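Local coordinates for adenosylmethionine-8-amino-7-oxononanoate aminotransferase (Methanocaldococcus jannaschii, PDB 6ZHK), which probably transfers the amino group of S-adenosylmethionine to 8-amino-7-oxononanoate in biotin synthesis, working as a pyridoxal-phosphate-dependent homodimer, at residues A123-I128 and P309-L314; L424-Y429 and Y458-E463. All coordinates share one frame; numbering follows the deposited sequence.

Contact 1: A123-I128 and P309-L314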
loop_
_atom_site.group_PDB
_atom_site.type_symbol
_atom_site.label_atom_id
_atom_site.label_comp_id
_atom_site.label_asym_id
_atom_site.label_seq_id
_atom_site.Cartn_x
_atom_site.Cartn_y
_atom_site.Cartn_z
ATOM N N ALA A 123 6.067 -2.224 -2.448
ATOM C CA ALA A 123 6.128 -3.339 -1.509
ATOM C C ALA A 123 4.906 -4.252 -1.726
ATOM O O ALA A 123 5.024 -5.463 -1.596
ATOM C CB ALA A 123 6.173 -2.845 -0.061
ATOM N N GLU A 124 3.714 -3.662 -1.940
ATOM C CA GLU A 124 2.521 -4.460 -2.173
ATOM C C GLU A 124 2.653 -5.231 -3.500
ATOM O O GLU A 124 2.192 -6.362 -3.585
ATOM C CB GLU A 124 1.314 -3.517 -2.331
ATOM C CG GLU A 124 0.614 -3.037 -1.053
ATOM C CD GLU A 124 -0.368 -1.874 -1.184
ATOM O OE1 GLU A 124 -0.489 -1.297 -2.277
ATOM O OE2 GLU A 124 -1.045 -1.517 -0.178
ATOM N N ALA A 125 3.267 -4.610 -4.519
ATOM C CA ALA A 125 3.414 -5.288 -5.794
ATOM C C ALA A 125 4.252 -6.551 -5.598
ATOM O O ALA A 125 3.986 -7.599 -6.189
ATOM C CB ALA A 125 4.092 -4.369 -6.789
ATOM N N VAL A 126 5.273 -6.454 -4.756
ATOM C CA VAL A 126 6.132 -7.607 -4.474
ATOM C C VAL A 126 5.373 -8.652 -3.625
ATOM O O VAL A 126 5.448 -9.840 -3.865
ATOM C CB VAL A 126 7.408 -7.082 -3.778
ATOM C CG1 VAL A 126 8.110 -8.197 -3.034
ATOM C CG2 VAL A 126 8.339 -6.412 -4.764
ATOM N N GLU A 127 4.543 -8.231 -2.649
ATOM C CA GLU A 127 3.758 -9.177 -1.863
ATOM C C GLU A 127 2.788 -9.932 -2.778
ATOM O O GLU A 127 2.530 -11.118 -2.619
ATOM C CB GLU A 127 2.899 -8.421 -0.839
ATOM C CG GLU A 127 3.717 -7.726 0.261
ATOM C CD GLU A 127 3.774 -8.438 1.600
ATOM O OE1 GLU A 127 3.123 -9.511 1.718
ATOM O OE2 GLU A 127 4.490 -7.929 2.514
ATOM N N ILE A 128 2.289 -9.257 -3.808
ATOM C CA ILE A 128 1.352 -9.877 -4.714
ATOM C C ILE A 128 2.101 -10.858 -5.611
ATOM O O ILE A 128 1.593 -11.971 -5.869
ATOM C CB ILE A 128 0.621 -8.792 -5.545
ATOM C CG1 ILE A 128 -0.362 -8.033 -4.638
ATOM C CG2 ILE A 128 -0.082 -9.411 -6.767
ATOM C CD1 ILE A 128 -0.821 -6.677 -5.294
ATOM N N PRO A 309 0.742 7.357 -5.617
ATOM C CA PRO A 309 1.108 5.965 -5.350
ATOM C C PRO A 309 0.342 5.016 -6.258
ATOM O O PRO A 309 -0.730 4.530 -5.916
ATOM C CB PRO A 309 0.740 5.792 -3.866
ATOM C CG PRO A 309 -0.432 6.649 -3.695
ATOM C CD PRO A 309 -0.136 7.885 -4.543
ATOM N N LEU A 310 1.007 4.617 -7.342
ATOM C CA LEU A 310 0.518 3.460 -8.084
ATOM C C LEU A 310 1.605 2.397 -8.216
ATOM O O LEU A 310 2.773 2.722 -8.402
ATOM C CB LEU A 310 0.031 3.899 -9.469
ATOM C CG LEU A 310 -0.660 2.797 -10.284
ATOM C CD1 LEU A 310 -1.930 2.332 -9.559
ATOM C CD2 LEU A 310 -1.023 3.357 -11.661
ATOM N N ALA A 311 1.206 1.129 -8.103
ATOM C CA ALA A 311 2.136 0.074 -8.444
ATOM C C ALA A 311 1.425 -0.970 -9.304
ATOM O O ALA A 311 0.200 -0.953 -9.447
ATOM C CB ALA A 311 2.749 -0.476 -7.204
ATOM N N ALA A 312 2.217 -1.823 -9.969
ATOM C CA ALA A 312 1.640 -2.903 -10.776
ATOM C C ALA A 312 2.512 -4.152 -10.713
ATOM O O ALA A 312 3.754 -4.067 -10.608
ATOM C CB ALA A 312 1.571 -2.418 -12.222
ATOM N N THR A 313 1.863 -5.321 -10.763
ATOM C CA THR A 313 2.600 -6.565 -10.896
ATOM C C THR A 313 2.173 -7.181 -12.228
ATOM O O THR A 313 1.007 -7.467 -12.437
ATOM C CB THR A 313 2.194 -7.509 -9.740
ATOM O OG1 THR A 313 2.399 -6.803 -8.504
ATOM C CG2 THR A 313 2.977 -8.804 -9.766
ATOM N N LEU A 314 3.112 -7.329 -13.150
ATOM C CA LEU A 314 2.771 -7.882 -14.442
ATOM C C LEU A 314 3.242 -9.349 -14.506
ATOM O O LEU A 314 4.331 -9.667 -14.034
ATOM C CB LEU A 314 3.527 -7.053 -15.505
ATOM C CG LEU A 314 2.726 -5.878 -16.030
ATOM C CD1 LEU A 314 2.534 -4.775 -14.974
ATOM C CD2 LEU A 314 3.213 -5.404 -17.398
#

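Contact 2: L424-Y429 and Y458-E463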
loop_
_atom_site.group_PDB
_atom_site.type_symbol
_atom_site.label_atom_id
_atom_site.label_comp_id
_atom_site.label_asym_id
_atom_site.label_seq_id
_atom_site.Cartn_x
_atom_site.Cartn_y
_atom_site.Cartn_z
ATOM N N LEU A 424 22.889 20.889 1.235
ATOM C CA LEU A 424 21.682 21.668 1.443
ATOM C C LEU A 424 22.008 23.163 1.415
ATOM O O LEU A 424 21.229 23.963 0.865
ATOM C CB LEU A 424 20.997 21.246 2.759
ATOM C CG LEU A 424 19.501 21.543 2.830
ATOM C CD1 LEU A 424 18.686 20.712 1.848
ATOM C CD2 LEU A 424 18.943 21.475 4.248
ATOM N N GLU A 425 23.185 23.536 1.954
ATOM C CA GLU A 425 23.634 24.932 1.892
ATOM C C GLU A 425 23.821 25.404 0.447
ATOM O O GLU A 425 23.769 26.610 0.166
ATOM C CB GLU A 425 24.968 25.120 2.623
ATOM C CG GLU A 425 24.890 24.914 4.124
ATOM C CD GLU A 425 26.255 24.744 4.784
ATOM O OE1 GLU A 425 27.317 24.752 4.069
ATOM O OE2 GLU A 425 26.270 24.630 6.012
ATOM N N LYS A 426 24.139 24.472 -0.468
ATOM C CA LYS A 426 24.355 24.794 -1.869
ATOM C C LYS A 426 23.063 24.627 -2.670
ATOM O O LYS A 426 23.117 24.655 -3.882
ATOM C CB LYS A 426 25.502 23.954 -2.455
ATOM C CG LYS A 426 26.803 24.015 -1.652
ATOM C CD LYS A 426 27.833 23.005 -2.083
ATOM C CE LYS A 426 29.054 22.994 -1.191
ATOM N NZ LYS A 426 29.626 24.360 -1.162
ATOM N N GLY A 427 21.908 24.512 -1.995
ATOM C CA GLY A 427 20.642 24.499 -2.731
ATOM C C GLY A 427 20.347 23.124 -3.365
ATOM O O GLY A 427 19.693 23.067 -4.399
ATOM N N ILE A 428 20.837 22.030 -2.741
ATOM C CA ILE A 428 20.623 20.681 -3.242
ATOM C C ILE A 428 20.131 19.783 -2.109
ATOM O O ILE A 428 20.715 19.729 -1.007
ATOM C CB ILE A 428 21.925 20.086 -3.829
ATOM C CG1 ILE A 428 22.408 20.881 -5.043
ATOM C CG2 ILE A 428 21.710 18.558 -4.106
ATOM C CD1 ILE A 428 23.859 20.572 -5.456
ATOM N N TYR A 429 19.095 18.973 -2.405
ATOM C CA TYR A 429 18.542 18.038 -1.451
ATOM C C TYR A 429 19.045 16.661 -1.871
ATOM O O TYR A 429 18.771 16.208 -2.996
ATOM C CB TYR A 429 17.000 17.999 -1.512
ATOM C CG TYR A 429 16.443 16.875 -0.661
ATOM C CD1 TYR A 429 16.780 16.744 0.681
ATOM C CD2 TYR A 429 15.560 15.962 -1.212
ATOM C CE1 TYR A 429 16.287 15.692 1.470
ATOM C CE2 TYR A 429 15.030 14.931 -0.444
ATOM C CZ TYR A 429 15.400 14.798 0.890
ATOM O OH TYR A 429 14.916 13.687 1.532
ATOM N N TYR A 458 31.515 17.654 -5.174
ATOM C CA TYR A 458 32.968 17.720 -5.025
ATOM C C TYR A 458 33.363 18.635 -3.845
ATOM O O TYR A 458 34.083 18.224 -2.947
ATOM C CB TYR A 458 33.592 18.143 -6.361
ATOM C CG TYR A 458 35.107 18.253 -6.353
ATOM C CD1 TYR A 458 35.775 19.410 -5.951
ATOM C CD2 TYR A 458 35.882 17.184 -6.794
ATOM C CE1 TYR A 458 37.171 19.486 -5.990
ATOM C CE2 TYR A 458 37.270 17.246 -6.846
ATOM C CZ TYR A 458 37.921 18.396 -6.430
ATOM O OH TYR A 458 39.293 18.402 -6.504
ATOM N N GLU A 459 32.833 19.844 -3.803
ATOM C CA GLU A 459 33.088 20.800 -2.736
ATOM C C GLU A 459 32.458 20.329 -1.422
ATOM O O GLU A 459 33.028 20.529 -0.350
ATOM C CB GLU A 459 32.373 22.119 -3.038
ATOM C CG GLU A 459 32.909 22.894 -4.222
ATOM C CD GLU A 459 32.042 24.102 -4.550
ATOM O OE1 GLU A 459 31.060 24.386 -3.800
ATOM O OE2 GLU A 459 32.384 24.803 -5.519
ATOM N N ALA A 460 31.256 19.729 -1.469
ATOM C CA ALA A 460 30.576 19.346 -0.240
ATOM C C ALA A 460 31.374 18.267 0.489
ATOM O O ALA A 460 31.431 18.264 1.726
ATOM C CB ALA A 460 29.156 18.889 -0.578
ATOM N N ILE A 461 31.959 17.350 -0.305
ATOM C CA ILE A 461 32.693 16.238 0.262
ATOM C C ILE A 461 33.959 16.808 0.896
ATOM O O ILE A 461 34.300 16.384 1.985
ATOM C CB ILE A 461 32.946 15.162 -0.799
ATOM C CG1 ILE A 461 31.620 14.464 -1.171
ATOM C CG2 ILE A 461 33.988 14.171 -0.307
ATOM C CD1 ILE A 461 31.816 13.483 -2.337
ATOM N N LYS A 462 34.556 17.829 0.256
ATOM C CA LYS A 462 35.747 18.492 0.789
ATOM C C LYS A 462 35.460 19.282 2.055
ATOM O O LYS A 462 36.322 19.359 2.912
ATOM C CB LYS A 462 36.422 19.351 -0.268
ATOM C CG LYS A 462 37.143 18.493 -1.286
ATOM C CD LYS A 462 37.765 19.253 -2.428
ATOM C CE LYS A 462 38.996 20.010 -1.997
ATOM N NZ LYS A 462 39.737 20.474 -3.201
ATOM N N GLU A 463 34.263 19.870 2.146
ATOM C CA GLU A 463 33.913 20.728 3.263
ATOM C C GLU A 463 33.434 19.934 4.462
ATOM O O GLU A 463 33.450 20.444 5.591
ATOM C CB GLU A 463 32.753 21.643 2.865
ATOM C CG GLU A 463 33.126 22.688 1.831
ATOM C CD GLU A 463 31.931 23.443 1.265
ATOM O OE1 GLU A 463 30.822 23.299 1.833
ATOM O OE2 GLU A 463 32.100 24.205 0.282
HETATM O O HOH W 1 28.504 24.531 1.829
#

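Contact 1: A123-I128 and P309-L314
The hydroxyl of Thr-313 donates a hydrogen bond to the carbonyl oxygen of Ala-125, with OG1 2.9 Å from O, and so ties a sheet strand to a helix. The donor arrives almost broadside, at a C=O...OG1 angle of 105° and tilted 21° from the carbonyl plane, an approach compatible with the carbonyl also serving a backbone N-H of its own helix. With chi1 at -54°, Thr-313 turns OG1 rather than CG2 to this oxygen; CG2 stays 3.9 Å from Ala-125 O. The same hydroxyl lies 3.4 Å from Ala-125 CB, while Ile-128 brings its CG2 branch across the threonine, 4.2 Å from Thr-313 CB. Two residues back, on this face of the strand, the methyl of Ala-311 meets that of Ala-125, CB to CB at 4.1 Å. Such small side chains are consistent with the approach of 7.3 Å between the axes of the short segments 123-128 and 311-314, close for a helix on a sheet; the two run nearly parallel. A valine in place of Thr-313 would probably leave Ala-125 O without its side-on donor and put a methyl against a buried carbonyl. Ala-123, in the first turn, belongs to the predicted pyridoxal-phosphate site. Strand 311-315 runs antiparallel between strands 115-119 and 296-299 in the seven-stranded sheet of the fold-type I aminotransferase core; helix 122-140 follows strand 115-119 and packs on all three, its Glu-127 reaching Val-160 N of the second subunit.

Contact 2: L424-Y429 and Y458-E463
A salt-bridge network at the protein surface joins Lys-426, at the C-terminal end of helix 415-425, to two glutamates one turn apart on the C-terminal helix 447-463. The lysine chain is extended beyond CG until its last bond, where a chi4 of -56° turns the ammonium group between the carboxylates. NZ lies 2.9 Å from Glu-463 OE2, which it meets on the syn side, 28° out of the carboxylate plane. Its second bond, 3.0 Å to Glu-459 OE1, runs nearly along the C-O axis of that acceptor. Lys-426 and Glu-463 reach for each other from opposite directions, whereas Glu-459 crosses the lysine at a slant. Lys-426 CE packs against the buried methyl of Ala-460, 4.2 Å from its CB. Lys-426 sits in the turn of a Schellman motif that ends its helix: Gly-427, with positive phi, is the C-prime residue, its N bonded to Leu-424 O and Ile-428 N to Leu-423 O, before the chain enters strand 428-429. Glu-425 lies nearby with like charge, its OE1 4.4 Å from Glu-463 OE1. A water lies close to both oxygens, though its protons cannot be assigned with confidence, and bonds weakly to Lys-426 NZ; it probably eases the repulsion.

The two contacts follow one another in the chain, contact 1 closing before contact 2 opens, and lie on opposite sides of the chain's centre. Their own centres are 35 Å apart, with about 17 Å between nearest atoms, and they share neither helix nor sheet. Contact 1 is buried between the seven-stranded sheet and its covering helix, near the predicted cofactor site and the second subunit. Contact 2 joins the end of helix 415-425 to helix 447-463 at the surface, away from the predicted cofactor and substrate sites; its first segment runs into strand 428-429, which pairs with strand 54-57 in a four-stranded sheet. One class-III aminotransferase chain thus holds both a packed core joint and a charged surface one.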